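Local atomic coordinates of xylulose kinase (Bifidobacterium adolescentis ATCC 15703, PDB entry 3I8B), a protein that probably phosphorylates D-xylulose to D-xylulose 5-phosphate at the expense of ATP, as a member of the FGGY family of carbohydrate kinases. Residues A[354-367]-A[393-406]. Sequence-based numbering, arbitrary orientation.
Sequences LAFASKPGANGITL and NTTRENLARAFVEG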
loop_
_atom_site.group_PDB
_atom_site.type_symbol
_atom_site.label_atom_id
_atom_site.label_comp_id
_atom_site.label_asym_id
_atom_site.label_seq_id
_atom_site.Cartn_x
_atom_site.Cartn_y
_atom_site.Cartn_z
ATOM N N LEU A 354 -9.310 -25.805 -20.723
ATOM C CA LEU A 354 -10.416 -25.235 -21.469
ATOM C C LEU A 354 -9.968 -23.978 -22.208
ATOM O O LEU A 354 -10.116 -23.866 -23.431
ATOM C CB LEU A 354 -11.525 -24.883 -20.477
ATOM C CG LEU A 354 -12.927 -25.463 -20.661
ATOM C CD1 LEU A 354 -12.935 -26.639 -21.636
ATOM C CD2 LEU A 354 -13.477 -25.893 -19.294
ATOM N N ALA A 355 -9.417 -23.036 -21.447
ATOM C CA ALA A 355 -9.028 -21.734 -21.979
ATOM C C ALA A 355 -7.981 -21.860 -23.087
ATOM O O ALA A 355 -8.047 -21.154 -24.100
ATOM C CB ALA A 355 -8.521 -20.844 -20.863
ATOM N N PHE A 356 -7.012 -22.752 -22.893
ATOM C CA PHE A 356 -5.976 -22.964 -23.895
ATOM C C PHE A 356 -6.521 -23.669 -25.134
ATOM O O PHE A 356 -5.922 -23.601 -26.204
ATOM C CB PHE A 356 -4.802 -23.763 -23.321
ATOM C CG PHE A 356 -4.040 -23.042 -22.245
ATOM C CD1 PHE A 356 -3.583 -21.747 -22.447
ATOM C CD2 PHE A 356 -3.759 -23.669 -21.036
ATOM C CE1 PHE A 356 -2.871 -21.081 -21.457
ATOM C CE2 PHE A 356 -3.043 -23.010 -20.043
ATOM C CZ PHE A 356 -2.602 -21.712 -20.255
ATOM N N ALA A 357 -7.646 -24.361 -24.989
ATOM C CA ALA A 357 -8.294 -24.978 -26.144
ATOM C C ALA A 357 -8.905 -23.919 -27.075
ATOM O O ALA A 357 -9.177 -24.188 -28.249
ATOM C CB ALA A 357 -9.352 -25.951 -25.691
ATOM N N SER A 358 -9.119 -22.723 -26.532
ATOM C CA SER A 358 -9.690 -21.600 -27.274
ATOM C C SER A 358 -8.633 -20.873 -28.108
ATOM O O SER A 358 -7.613 -21.456 -28.485
ATOM C CB SER A 358 -10.345 -20.616 -26.296
ATOM O OG SER A 358 -11.091 -19.613 -26.970
ATOM N N LYS A 359 -8.887 -19.595 -28.383
ATOM C CA LYS A 359 -7.972 -18.743 -29.136
ATOM C C LYS A 359 -7.912 -17.345 -28.513
ATOM O O LYS A 359 -8.832 -16.940 -27.795
ATOM C CB LYS A 359 -8.438 -18.628 -30.587
ATOM C CG LYS A 359 -8.495 -19.937 -31.334
ATOM C CD LYS A 359 -9.227 -19.763 -32.656
ATOM C CE LYS A 359 -8.697 -18.563 -33.437
ATOM N NZ LYS A 359 -7.347 -18.811 -34.023
ATOM N N PRO A 360 -6.832 -16.594 -28.791
ATOM C CA PRO A 360 -6.734 -15.229 -28.264
ATOM C C PRO A 360 -7.934 -14.394 -28.701
ATOM O O PRO A 360 -8.161 -14.217 -29.900
ATOM C CB PRO A 360 -5.460 -14.695 -28.921
ATOM C CG PRO A 360 -4.635 -15.908 -29.188
ATOM C CD PRO A 360 -5.627 -16.984 -29.548
ATOM N N GLY A 361 -8.693 -13.887 -27.738
ATOM C CA GLY A 361 -9.906 -13.153 -28.050
ATOM C C GLY A 361 -11.128 -13.985 -27.735
ATOM O O GLY A 361 -12.256 -13.480 -27.733
ATOM N N ALA A 362 -10.902 -15.267 -27.466
ATOM C CA ALA A 362 -11.979 -16.184 -27.096
ATOM C C ALA A 362 -13.081 -16.180 -28.152
ATOM O O ALA A 362 -14.266 -16.226 -27.834
ATOM C CB ALA A 362 -12.544 -15.817 -25.722
ATOM N N ASN A 363 -12.675 -16.110 -29.412
ATOM C CA ASN A 363 -13.623 -16.090 -30.512
ATOM C C ASN A 363 -14.744 -15.073 -30.302
ATOM O O ASN A 363 -15.896 -15.326 -30.660
ATOM C CB ASN A 363 -14.197 -17.491 -30.737
ATOM C CG ASN A 363 -13.181 -18.435 -31.356
ATOM O OD1 ASN A 363 -12.859 -18.322 -32.542
ATOM N ND2 ASN A 363 -12.662 -19.365 -30.553
ATOM N N GLY A 364 -14.399 -13.941 -29.689
ATOM C CA GLY A 364 -15.289 -12.795 -29.639
ATOM C C GLY A 364 -15.939 -12.499 -28.304
ATOM O O GLY A 364 -16.521 -11.436 -28.124
ATOM N N ILE A 365 -15.846 -13.428 -27.364
ATOM C CA ILE A 365 -16.419 -13.204 -26.045
ATOM C C ILE A 365 -15.482 -12.389 -25.158
ATOM O O ILE A 365 -14.301 -12.707 -25.011
ATOM C CB ILE A 365 -16.737 -14.520 -25.340
ATOM C CG1 ILE A 365 -17.799 -15.302 -26.126
ATOM C CG2 ILE A 365 -17.177 -14.261 -23.899
ATOM C CD1 ILE A 365 -18.064 -16.686 -25.554
ATOM N N THR A 366 -16.027 -11.339 -24.563
ATOM C CA THR A 366 -15.269 -10.495 -23.654
ATOM C C THR A 366 -15.937 -10.465 -22.285
ATOM O O THR A 366 -17.161 -10.303 -22.176
ATOM C CB THR A 366 -15.187 -9.064 -24.182
ATOM O OG1 THR A 366 -14.474 -9.055 -25.423
ATOM C CG2 THR A 366 -14.480 -8.164 -23.181
ATOM N N LEU A 367 -15.129 -10.638 -21.247
ATOM C CA LEU A 367 -15.580 -10.469 -19.875
ATOM C C LEU A 367 -15.033 -9.165 -19.321
ATOM O O LEU A 367 -13.822 -8.935 -19.390
ATOM C CB LEU A 367 -15.075 -11.623 -19.002
ATOM C CG LEU A 367 -15.294 -11.436 -17.496
ATOM C CD1 LEU A 367 -16.795 -11.251 -17.183
ATOM C CD2 LEU A 367 -14.699 -12.593 -16.687
ATOM N N ASN A 393 -19.936 -19.285 -30.736
ATOM C CA ASN A 393 -18.846 -19.080 -29.783
ATOM C C ASN A 393 -19.206 -19.292 -28.316
ATOM O O ASN A 393 -18.326 -19.276 -27.454
ATOM C CB ASN A 393 -18.147 -17.729 -30.007
ATOM C CG ASN A 393 -18.962 -16.544 -29.510
ATOM O OD1 ASN A 393 -19.977 -16.707 -28.821
ATOM N ND2 ASN A 393 -18.514 -15.338 -29.854
ATOM N N THR A 394 -20.487 -19.511 -28.025
ATOM C CA THR A 394 -20.895 -19.670 -26.635
ATOM C C THR A 394 -20.655 -21.091 -26.142
ATOM O O THR A 394 -21.554 -21.933 -26.137
ATOM C CB THR A 394 -22.356 -19.245 -26.394
ATOM O OG1 THR A 394 -22.494 -17.847 -26.679
ATOM C CG2 THR A 394 -22.742 -19.505 -24.948
ATOM N N THR A 395 -19.421 -21.339 -25.727
ATOM C CA THR A 395 -18.973 -22.673 -25.347
ATOM C C THR A 395 -18.081 -22.566 -24.120
ATOM O O THR A 395 -17.601 -21.480 -23.799
ATOM C CB THR A 395 -18.171 -23.312 -26.490
ATOM O OG1 THR A 395 -17.030 -22.495 -26.789
ATOM C CG2 THR A 395 -19.038 -23.440 -27.741
ATOM N N ARG A 396 -17.854 -23.679 -23.431
ATOM C CA ARG A 396 -17.043 -23.645 -22.217
ATOM C C ARG A 396 -15.610 -23.192 -22.488
ATOM O O ARG A 396 -15.015 -22.465 -21.682
ATOM C CB ARG A 396 -17.043 -25.009 -21.528
ATOM C CG ARG A 396 -18.344 -25.318 -20.820
ATOM C CD ARG A 396 -18.529 -26.809 -20.617
ATOM N NE ARG A 396 -18.253 -27.234 -19.247
ATOM C CZ ARG A 396 -17.321 -28.120 -18.912
ATOM N NH1 ARG A 396 -17.154 -28.450 -17.637
ATOM N NH2 ARG A 396 -16.564 -28.682 -19.849
ATOM N N GLU A 397 -15.055 -23.625 -23.616
ATOM C CA GLU A 397 -13.690 -23.259 -23.964
ATOM C C GLU A 397 -13.541 -21.742 -24.068
ATOM O O GLU A 397 -12.684 -21.144 -23.410
ATOM C CB GLU A 397 -13.260 -23.929 -25.272
ATOM C CG GLU A 397 -12.921 -25.410 -25.132
ATOM C CD GLU A 397 -14.097 -26.340 -25.431
ATOM O OE1 GLU A 397 -15.251 -25.858 -25.595
ATOM O OE2 GLU A 397 -13.845 -27.568 -25.513
ATOM N N ASN A 398 -14.388 -21.128 -24.891
ATOM C CA ASN A 398 -14.332 -19.691 -25.103
ATOM C C ASN A 398 -14.668 -18.901 -23.834
ATOM O O ASN A 398 -14.048 -17.876 -23.562
ATOM C CB ASN A 398 -15.260 -19.285 -26.243
ATOM C CG ASN A 398 -14.777 -19.773 -27.590
ATOM O OD1 ASN A 398 -15.564 -19.907 -28.534
ATOM N ND2 ASN A 398 -13.482 -20.039 -27.695
ATOM N N LEU A 399 -15.651 -19.365 -23.068
ATOM C CA LEU A 399 -15.964 -18.721 -21.797
ATOM C C LEU A 399 -14.766 -18.805 -20.855
ATOM O O LEU A 399 -14.377 -17.808 -20.240
ATOM C CB LEU A 399 -17.188 -19.348 -21.129
ATOM C CG LEU A 399 -18.584 -19.003 -21.682
ATOM C CD1 LEU A 399 -19.626 -19.847 -21.007
ATOM C CD2 LEU A 399 -18.935 -17.527 -21.519
ATOM N N ALA A 400 -14.207 -20.005 -20.728
ATOM C CA ALA A 400 -13.017 -20.216 -19.910
ATOM C C ALA A 400 -11.949 -19.194 -20.282
ATOM O O ALA A 400 -11.412 -18.496 -19.428
ATOM C CB ALA A 400 -12.487 -21.628 -20.102
ATOM N N ARG A 401 -11.659 -19.106 -21.575
ATOM C CA ARG A 401 -10.646 -18.194 -22.080
ATOM C C ARG A 401 -11.008 -16.731 -21.783
ATOM O O ARG A 401 -10.127 -15.912 -21.519
ATOM C CB ARG A 401 -10.446 -18.420 -23.584
ATOM C CG ARG A 401 -9.405 -17.529 -24.241
ATOM C CD ARG A 401 -8.005 -17.813 -23.700
ATOM N NE ARG A 401 -6.971 -17.167 -24.503
ATOM C CZ ARG A 401 -6.099 -17.813 -25.272
ATOM N NH1 ARG A 401 -6.126 -19.136 -25.351
ATOM N NH2 ARG A 401 -5.199 -17.133 -25.967
ATOM N N ALA A 402 -12.302 -16.413 -21.820
ATOM C CA ALA A 402 -12.776 -15.059 -21.515
ATOM C C ALA A 402 -12.587 -14.693 -20.039
ATOM O O ALA A 402 -12.326 -13.537 -19.713
ATOM C CB ALA A 402 -14.254 -14.883 -21.937
ATOM N N PHE A 403 -12.727 -15.677 -19.154
ATOM C CA PHE A 403 -12.458 -15.469 -17.736
ATOM C C PHE A 403 -10.981 -15.102 -17.519
ATOM O O PHE A 403 -10.657 -14.146 -16.807
ATOM C CB PHE A 403 -12.783 -16.729 -16.936
ATOM C CG PHE A 403 -14.218 -16.833 -16.492
ATOM C CD1 PHE A 403 -14.698 -16.055 -15.449
ATOM C CD2 PHE A 403 -15.074 -17.747 -17.087
ATOM C CE1 PHE A 403 -16.010 -16.163 -15.035
ATOM C CE2 PHE A 403 -16.388 -17.861 -16.672
ATOM C CZ PHE A 403 -16.855 -17.071 -15.643
ATOM N N VAL A 404 -10.085 -15.868 -18.133
ATOM C CA VAL A 404 -8.646 -15.595 -18.007
ATOM C C VAL A 404 -8.242 -14.280 -18.683
ATOM O O VAL A 404 -7.491 -13.471 -18.118
ATOM C CB VAL A 404 -7.802 -16.743 -18.590
ATOM C CG1 VAL A 404 -6.319 -16.419 -18.477
ATOM C CG2 VAL A 404 -8.111 -18.050 -17.876
ATOM N N GLU A 405 -8.736 -14.065 -19.896
ATOM C CA GLU A 405 -8.400 -12.863 -20.637
ATOM C C GLU A 405 -8.961 -11.634 -19.935
ATOM O O GLU A 405 -8.401 -10.543 -20.030
ATOM C CB GLU A 405 -8.900 -12.956 -22.088
ATOM C CG GLU A 405 -8.161 -14.001 -22.936
ATOM C CD GLU A 405 -8.468 -13.888 -24.427
ATOM O OE1 GLU A 405 -9.517 -13.294 -24.781
ATOM O OE2 GLU A 405 -7.665 -14.402 -25.246
ATOM N N GLY A 406 -10.063 -11.814 -19.213
ATOM C CA GLY A 406 -10.680 -10.708 -18.504
ATOM C C GLY A 406 -9.830 -10.289 -17.325
ATOM O O GLY A 406 -9.594 -9.115 -17.116
HETATM O O HOH W 1 -11.742 -12.178 -24.175
HETATM O O HOH W 2 -12.403 -11.567 -21.494
#
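The last helical turn of 348-357 and the loop that leads from it to strand 366-368 wrap around the first three turns of helix 396-420, a contact part polar and part apolar at the periphery of the C-terminal FGGY region. A355 and R401 lie at the heart of it. With CG anti to the backbone N (chi1 -180°) and a bend at chi2 (65°), the R401 side chain runs past S358 to the end of the shorter helix, where NH1 gives A355 O a hydrogen bond of 3.1 Å. That oxygen lies in the guanidinium plane, while S358 N reaches it from the opposite face of its carbonyl. The K359-P360 peptide covers one guanidinium face, K359 C lying 3.7 Å above its centre. R401 NE also forms a salt bridge with E405 OE2 (2.9 Å), and the same oxygen uses its syn lone pair to take G361 N at 2.7 Å, within the type II turn K359-A362. Were R401 cut back to an alanine, A355 O would probably lose its bond from the longer helix, the E405 carboxylate its charge partner, and the K359-P360 peptide the flat group packed against it. Apolar contacts flank this network: L354 CB presses on A400 CB at a tight 3.4 Å, and I365 CG2 rests on A402 CB. Ahead of the helix, N393 ND2 donates to N363 O (2.7 Å) and also bonds G388 O. Two waters finish the seam, one joining I365 O to E405 OE1, the other L367 N to A402 O. Away from the substrate, magnesium and proposed catalytic residues, a helix-loop-strand connection is thus packed on the start of a long helix, its strand 366-368 pairing with 385-387 as a small two-stranded antiparallel sheet.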